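PDB 6K4E: putative serine phosphatase from Pseudomonas aeruginosa, which probably dephosphorylates threonine or serine residues of a partner protein as the PP2C-type phosphatase of the SiaABC pathway, which controls biofilm formation in response to carbon availability. Local coordinates for residues B[235-240]-B[292-297]; B[94-99]-B[109-114]. All blocks are in the same frame, centred on the assembly; numbering follows the deposited sequence.

Contact 1: B[235-240]-B[292-297]; sequences LSTDGF and DITILS. With MG (magnesium ion), chain H; MG (magnesium ion), chain F.
The metal-bearing end of one sheet of the PP2C beta-sandwich is built where Leu235 and Ser236 pair with Leu296 and Ile295, antiparallel neighbours in strands 231-236 and 293-300. Leu235 and Leu296 form the hydrogen-bonded pair: each backbone N reaches the other residue's O at 2.8 Å, and the bond from Leu296 is nearly straight, 174° at the hydrogen. Beyond Ser236 the pairing ends with Thr237 N bonded to Thr294 O at 3.1 Å, and the chain then turns into helix 238-242. A water takes the place of further direct pairing. It accepts from Thr294 N at 2.9 Å and from Phe240 N, and donates to Thr237 OG1, a hydroxyl also bonded to Asp95. At the turn the two segments come close through Gly239, whose CA lies 3.3 Å from Asp292 O in a CA-H...O contact; a CB there would run into that oxygen.

That turn delivers Asp238 to the metals. Its OD1 binds the chain F magnesium ion at 2.3 Å and its OD2 the chain H ion at 2.2 Å, a bridging carboxylate of the kind expected at a PP2C active site; Asp112 and Asp291 also bind the chain F ion. The residue just before strand 293-300 takes part at second-shell range: a water on the chain F ion donates to Asp292 O at 2.7 Å.

On the side of the sheet that carries Ser236 and Ile295 is an apolar cluster, joined by Leu280 of helix 269-284. With CG anti to the backbone N (chi1 -167°), the Phe240 ring lies on that side of strand 293-300, meeting Ile293 CG2 in plane at its edge, while Ile295 CD1 makes a CH-pi contact over one face, 3.9 Å from the ring centroid and 22° off its normal.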
loop_
_atom_site.group_PDB
_atom_site.type_symbol
_atom_site.label_atom_id
_atom_site.label_comp_id
_atom_site.label_asym_id
_atom_site.label_seq_id
_atom_site.Cartn_x
_atom_site.Cartn_y
_atom_site.Cartn_z
ATOM N N LEU B 235 -16.862 -12.893 -11.055
ATOM C CA LEU B 235 -16.635 -11.597 -10.447
ATOM C C LEU B 235 -15.677 -10.890 -11.364
ATOM O O LEU B 235 -14.520 -11.266 -11.420
ATOM C CB LEU B 235 -16.026 -11.769 -9.038
ATOM C CG LEU B 235 -17.021 -12.086 -7.925
ATOM C CD1 LEU B 235 -16.294 -12.466 -6.632
ATOM C CD2 LEU B 235 -17.972 -10.905 -7.656
ATOM N N SER B 236 -16.144 -9.871 -12.075
ATOM C CA SER B 236 -15.280 -9.136 -12.979
ATOM C C SER B 236 -15.311 -7.651 -12.659
ATOM O O SER B 236 -16.362 -7.122 -12.338
ATOM C CB SER B 236 -15.727 -9.351 -14.426
ATOM O OG SER B 236 -15.071 -8.458 -15.312
ATOM N N THR B 237 -14.177 -6.961 -12.837
ATOM C CA THR B 237 -14.134 -5.492 -12.724
ATOM C C THR B 237 -14.654 -4.944 -14.052
ATOM O O THR B 237 -14.894 -5.723 -14.983
ATOM C CB THR B 237 -12.713 -4.992 -12.410
ATOM O OG1 THR B 237 -11.816 -5.459 -13.427
ATOM C CG2 THR B 237 -12.207 -5.471 -11.020
ATOM N N ASP B 238 -14.831 -3.604 -14.168
ATOM C CA ASP B 238 -15.338 -3.043 -15.413
ATOM C C ASP B 238 -14.396 -3.180 -16.644
ATOM O O ASP B 238 -14.851 -3.004 -17.758
ATOM C CB ASP B 238 -15.738 -1.561 -15.195
ATOM C CG ASP B 238 -14.609 -0.656 -14.769
ATOM O OD1 ASP B 238 -13.433 -1.117 -14.781
ATOM O OD2 ASP B 238 -14.888 0.517 -14.423
ATOM N N GLY B 239 -13.102 -3.385 -16.421
ATOM C CA GLY B 239 -12.099 -3.402 -17.482
ATOM C C GLY B 239 -12.379 -4.252 -18.707
ATOM O O GLY B 239 -12.203 -3.790 -19.830
ATOM N N PHE B 240 -12.766 -5.517 -18.506
ATOM C CA PHE B 240 -13.084 -6.465 -19.580
ATOM C C PHE B 240 -14.339 -5.973 -20.340
ATOM O O PHE B 240 -14.378 -6.039 -21.575
ATOM C CB PHE B 240 -13.342 -7.886 -18.982
ATOM C CG PHE B 240 -13.386 -9.015 -19.996
ATOM C CD1 PHE B 240 -14.515 -9.231 -20.781
ATOM C CD2 PHE B 240 -12.298 -9.878 -20.154
ATOM C CE1 PHE B 240 -14.544 -10.275 -21.713
ATOM C CE2 PHE B 240 -12.338 -10.920 -21.086
ATOM C CZ PHE B 240 -13.456 -11.114 -21.854
ATOM N N ASP B 292 -7.403 -1.911 -16.560
ATOM C CA ASP B 292 -6.959 -3.132 -15.906
ATOM C C ASP B 292 -8.100 -4.144 -16.027
ATOM O O ASP B 292 -9.278 -3.785 -15.860
ATOM C CB ASP B 292 -6.677 -2.852 -14.424
ATOM C CG ASP B 292 -5.582 -1.859 -14.202
ATOM O OD1 ASP B 292 -4.554 -1.977 -14.857
ATOM O OD2 ASP B 292 -5.755 -0.967 -13.351
ATOM N N ILE B 293 -7.760 -5.383 -16.353
ATOM C CA ILE B 293 -8.735 -6.456 -16.497
ATOM C C ILE B 293 -8.567 -7.478 -15.350
ATOM O O ILE B 293 -7.446 -7.812 -14.975
ATOM C CB ILE B 293 -8.644 -7.100 -17.926
ATOM C CG1 ILE B 293 -9.059 -6.076 -19.012
ATOM C CG2 ILE B 293 -9.473 -8.394 -18.042
ATOM C CD1 ILE B 293 -8.590 -6.346 -20.421
ATOM N N THR B 294 -9.695 -7.923 -14.770
ATOM C CA THR B 294 -9.764 -8.961 -13.745
ATOM C C THR B 294 -11.065 -9.679 -13.873
ATOM O O THR B 294 -12.112 -9.047 -13.942
ATOM C CB THR B 294 -9.636 -8.449 -12.291
ATOM O OG1 THR B 294 -8.592 -7.494 -12.237
ATOM C CG2 THR B 294 -9.314 -9.606 -11.285
ATOM N N ILE B 295 -10.984 -11.016 -13.922
ATOM C CA ILE B 295 -12.126 -11.903 -13.866
ATOM C C ILE B 295 -11.740 -13.024 -12.907
ATOM O O ILE B 295 -10.814 -13.767 -13.179
ATOM C CB ILE B 295 -12.653 -12.456 -15.226
ATOM C CG1 ILE B 295 -13.028 -11.335 -16.192
ATOM C CG2 ILE B 295 -13.837 -13.433 -14.992
ATOM C CD1 ILE B 295 -13.721 -11.879 -17.498
ATOM N N LEU B 296 -12.464 -13.136 -11.799
ATOM C CA LEU B 296 -12.282 -14.213 -10.844
ATOM C C LEU B 296 -13.540 -15.055 -10.884
ATOM O O LEU B 296 -14.649 -14.558 -10.665
ATOM C CB LEU B 296 -11.971 -13.680 -9.429
ATOM C CG LEU B 296 -11.593 -14.699 -8.342
ATOM C CD1 LEU B 296 -10.666 -15.798 -8.868
ATOM C CD2 LEU B 296 -11.025 -14.002 -7.129
ATOM N N SER B 297 -13.366 -16.318 -11.285
ATOM C CA SER B 297 -14.479 -17.229 -11.421
ATOM C C SER B 297 -14.301 -18.366 -10.482
ATOM O O SER B 297 -13.175 -18.723 -10.181
ATOM C CB SER B 297 -14.605 -17.717 -12.859
ATOM O OG SER B 297 -15.668 -18.642 -13.034
HETATM MG MG MG H . -16.754 1.508 -13.653
HETATM MG MG MG F . -11.414 -0.268 -13.952
HETATM O O HOH W 1 -12.270 -6.869 -15.727
HETATM O O HOH W 2 -12.299 1.577 -13.676
HETATM O O HOH W 3 -10.577 -2.385 -13.931
HETATM O O HOH W 4 -9.702 0.859 -13.455
HETATM O O HOH W 5 -15.711 3.239 -14.731
HETATM O O HOH W 6 -15.488 2.717 -12.097
#

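Contact 2: B[94-99]-B[109-114]. With MG (magnesium ion), chain G; MG (magnesium ion), chain F.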
loop_
_atom_site.group_PDB
_atom_site.type_symbol
_atom_site.label_atom_id
_atom_site.label_comp_id
_atom_site.label_asym_id
_atom_site.label_seq_id
_atom_site.Cartn_x
_atom_site.Cartn_y
_atom_site.Cartn_z
ATOM N N GLY B 94 -4.645 -1.066 -10.760
ATOM C CA GLY B 94 -5.486 -0.730 -9.617
ATOM C C GLY B 94 -6.447 -1.837 -9.250
ATOM O O GLY B 94 -7.271 -1.691 -8.340
ATOM N N ASP B 95 -6.320 -2.965 -9.929
ATOM C CA ASP B 95 -7.201 -4.100 -9.717
ATOM C C ASP B 95 -6.488 -5.173 -8.957
ATOM O O ASP B 95 -5.321 -5.484 -9.262
ATOM C CB ASP B 95 -7.582 -4.720 -11.076
ATOM C CG ASP B 95 -8.800 -4.207 -11.825
ATOM O OD1 ASP B 95 -9.196 -3.041 -11.599
ATOM O OD2 ASP B 95 -9.268 -4.918 -12.738
ATOM N N PHE B 96 -7.219 -5.833 -8.064
ATOM C CA PHE B 96 -6.698 -7.008 -7.360
ATOM C C PHE B 96 -7.854 -7.898 -6.928
ATOM O O PHE B 96 -8.998 -7.644 -7.281
ATOM C CB PHE B 96 -5.693 -6.664 -6.219
ATOM C CG PHE B 96 -6.284 -6.141 -4.927
ATOM C CD1 PHE B 96 -6.793 -4.851 -4.850
ATOM C CD2 PHE B 96 -6.329 -6.942 -3.787
ATOM C CE1 PHE B 96 -7.313 -4.361 -3.645
ATOM C CE2 PHE B 96 -6.907 -6.468 -2.597
ATOM C CZ PHE B 96 -7.374 -5.182 -2.527
ATOM N N TYR B 97 -7.551 -8.982 -6.257
ATOM C CA TYR B 97 -8.556 -9.938 -5.837
ATOM C C TYR B 97 -8.138 -10.552 -4.523
ATOM O O TYR B 97 -6.951 -10.538 -4.159
ATOM C CB TYR B 97 -8.786 -11.017 -6.902
ATOM C CG TYR B 97 -7.525 -11.622 -7.478
ATOM C CD1 TYR B 97 -6.823 -10.977 -8.489
ATOM C CD2 TYR B 97 -7.096 -12.893 -7.092
ATOM C CE1 TYR B 97 -5.689 -11.551 -9.066
ATOM C CE2 TYR B 97 -5.960 -13.478 -7.665
ATOM C CZ TYR B 97 -5.258 -12.795 -8.641
ATOM O OH TYR B 97 -4.170 -13.336 -9.259
ATOM N N VAL B 98 -9.134 -11.021 -3.788
ATOM C CA VAL B 98 -8.924 -11.581 -2.465
ATOM C C VAL B 98 -9.507 -12.985 -2.435
ATOM O O VAL B 98 -10.339 -13.344 -3.261
ATOM C CB VAL B 98 -9.531 -10.656 -1.355
ATOM C CG1 VAL B 98 -8.760 -9.339 -1.251
ATOM C CG2 VAL B 98 -11.024 -10.379 -1.577
ATOM N N TYR B 99 -9.092 -13.754 -1.461
ATOM C CA TYR B 99 -9.571 -15.110 -1.238
ATOM C C TYR B 99 -9.161 -15.481 0.168
ATOM O O TYR B 99 -8.045 -15.178 0.576
ATOM C CB TYR B 99 -8.921 -16.095 -2.219
ATOM C CG TYR B 99 -9.305 -17.527 -1.923
ATOM C CD1 TYR B 99 -10.608 -17.980 -2.132
ATOM C CD2 TYR B 99 -8.365 -18.438 -1.465
ATOM C CE1 TYR B 99 -10.968 -19.296 -1.867
ATOM C CE2 TYR B 99 -8.718 -19.761 -1.197
ATOM C CZ TYR B 99 -10.023 -20.183 -1.402
ATOM O OH TYR B 99 -10.409 -21.468 -1.143
ATOM N N GLY B 109 -13.279 -12.404 -3.707
ATOM C CA GLY B 109 -13.664 -11.088 -4.202
ATOM C C GLY B 109 -12.707 -10.419 -5.163
ATOM O O GLY B 109 -11.601 -10.903 -5.374
ATOM N N VAL B 110 -13.152 -9.325 -5.786
ATOM C CA VAL B 110 -12.375 -8.514 -6.734
ATOM C C VAL B 110 -12.506 -7.071 -6.301
ATOM O O VAL B 110 -13.525 -6.688 -5.715
ATOM C CB VAL B 110 -12.780 -8.671 -8.230
ATOM C CG1 VAL B 110 -12.468 -10.067 -8.763
ATOM C CG2 VAL B 110 -14.242 -8.265 -8.480
ATOM N N VAL B 111 -11.483 -6.265 -6.580
ATOM C CA VAL B 111 -11.470 -4.855 -6.172
ATOM C C VAL B 111 -10.882 -4.057 -7.318
ATOM O O VAL B 111 -9.900 -4.486 -7.905
ATOM C CB VAL B 111 -10.662 -4.599 -4.841
ATOM C CG1 VAL B 111 -10.732 -3.139 -4.435
ATOM C CG2 VAL B 111 -11.137 -5.478 -3.683
ATOM N N ASP B 112 -11.467 -2.893 -7.622
ATOM C CA ASP B 112 -10.944 -1.979 -8.640
ATOM C C ASP B 112 -10.785 -0.674 -7.899
ATOM O O ASP B 112 -11.796 -0.050 -7.553
ATOM C CB ASP B 112 -11.936 -1.831 -9.830
ATOM C CG ASP B 112 -11.483 -0.890 -10.950
ATOM O OD1 ASP B 112 -10.441 -0.219 -10.777
ATOM O OD2 ASP B 112 -12.140 -0.878 -12.036
ATOM N N CYS B 113 -9.517 -0.321 -7.548
ATOM C CA CYS B 113 -9.160 0.914 -6.847
ATOM C C CYS B 113 -9.115 2.057 -7.837
ATOM O O CYS B 113 -8.781 1.825 -8.989
ATOM C CB CYS B 113 -7.809 0.765 -6.153
ATOM S SG CYS B 113 -7.752 -0.526 -4.896
ATOM N N ALA B 114 -9.322 3.293 -7.368
ATOM C CA ALA B 114 -9.251 4.495 -8.205
ATOM C C ALA B 114 -7.940 4.530 -8.979
ATOM O O ALA B 114 -6.880 4.287 -8.408
ATOM C CB ALA B 114 -9.388 5.731 -7.353
HETATM MG MG MG G . -8.972 1.372 -11.355
HETATM MG MG MG F . -11.414 -0.268 -13.952
HETATM O O HOH W 3 -10.577 -2.385 -13.931
HETATM O O HOH W 7 -7.909 -0.438 -11.928
HETATM O O HOH W 4 -9.702 0.859 -13.455
HETATM O O HOH W 2 -12.299 1.577 -13.676
HETATM O O HOH W 8 -10.752 2.391 -11.256
#
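Val111 and Phe96 bury more surface here than any other residues, and they do so side by side, their side chains pointing the same way. The Phe96 ring is brought alongside Val111 by a first torsion of 77°, which places CG between the backbone N and the carbonyl carbon. Phe96 CE1 then rests 3.6 Å from Val111 CB, and Phe96 CZ lies 3.9 Å from Val111 CG2. At the ring's edge, near its plane, stands Cys113 SG, 4.1 Å from Phe96 CE1, a sulfur-aromatic contact. Helix 117-138 packs on this apolar side through Thr124 and Ala127 against Phe96 and Ile131 against Val111.

The same two residues also exchange backbone bonds, Val111 N to Phe96 O at 2.9 Å and Phe96 N to Val111 O. Strands 95-101 and 105-113 form a beta hairpin at the edge of the second sheet of the PP2C sandwich. Further along it Gly109, third in buried area, pairs with Val98: each N donates to the other's O, each donor standing 45° out of the carbonyl plane. Lacking a side chain, Gly109 lets Val98 CG2 settle 3.8 Å from its CA.

On the face that carries Asp95 and Val110, Asp112 bridges two metals, OD1 binding the chain G magnesium ion at 2.2 Å and OD2 the chain F ion at 2.1 Å. Cys113 O and Gly115 O also bind the chain G ion. Asp95 OD1 approaches Asp112 OD1 to 3.2 Å, the carboxylate planes turned 72° apart; both are acceptors, and Asp95 OD1 instead receives bonds from two waters, one carried by each magnesium ion, while Asp95 OD2 is hydrogen-bonded to the hydroxyls of Thr294 and Thr237.

Overall arrangement
Both contacts are buried antiparallel strand pairs near the centre of the chain, one from each sheet of the sandwich, with centres about 9 Å apart. They differ in build: contact 2 is a local hairpin, whereas contact 1 joins segments separated by a largely helical stretch. Each has a largely apolar face packed on a helix, 269-284 for contact 1 and 117-138 for contact 2. Their polar ends converge on the chain F magnesium ion; contact 1 also serves the chain H ion and contact 2 the chain G ion. Between the sheets, Asp95 OD2 of contact 2 accepts probable hydrogen bonds from both Thr237 OG1 and Thr294 OG1 of contact 1.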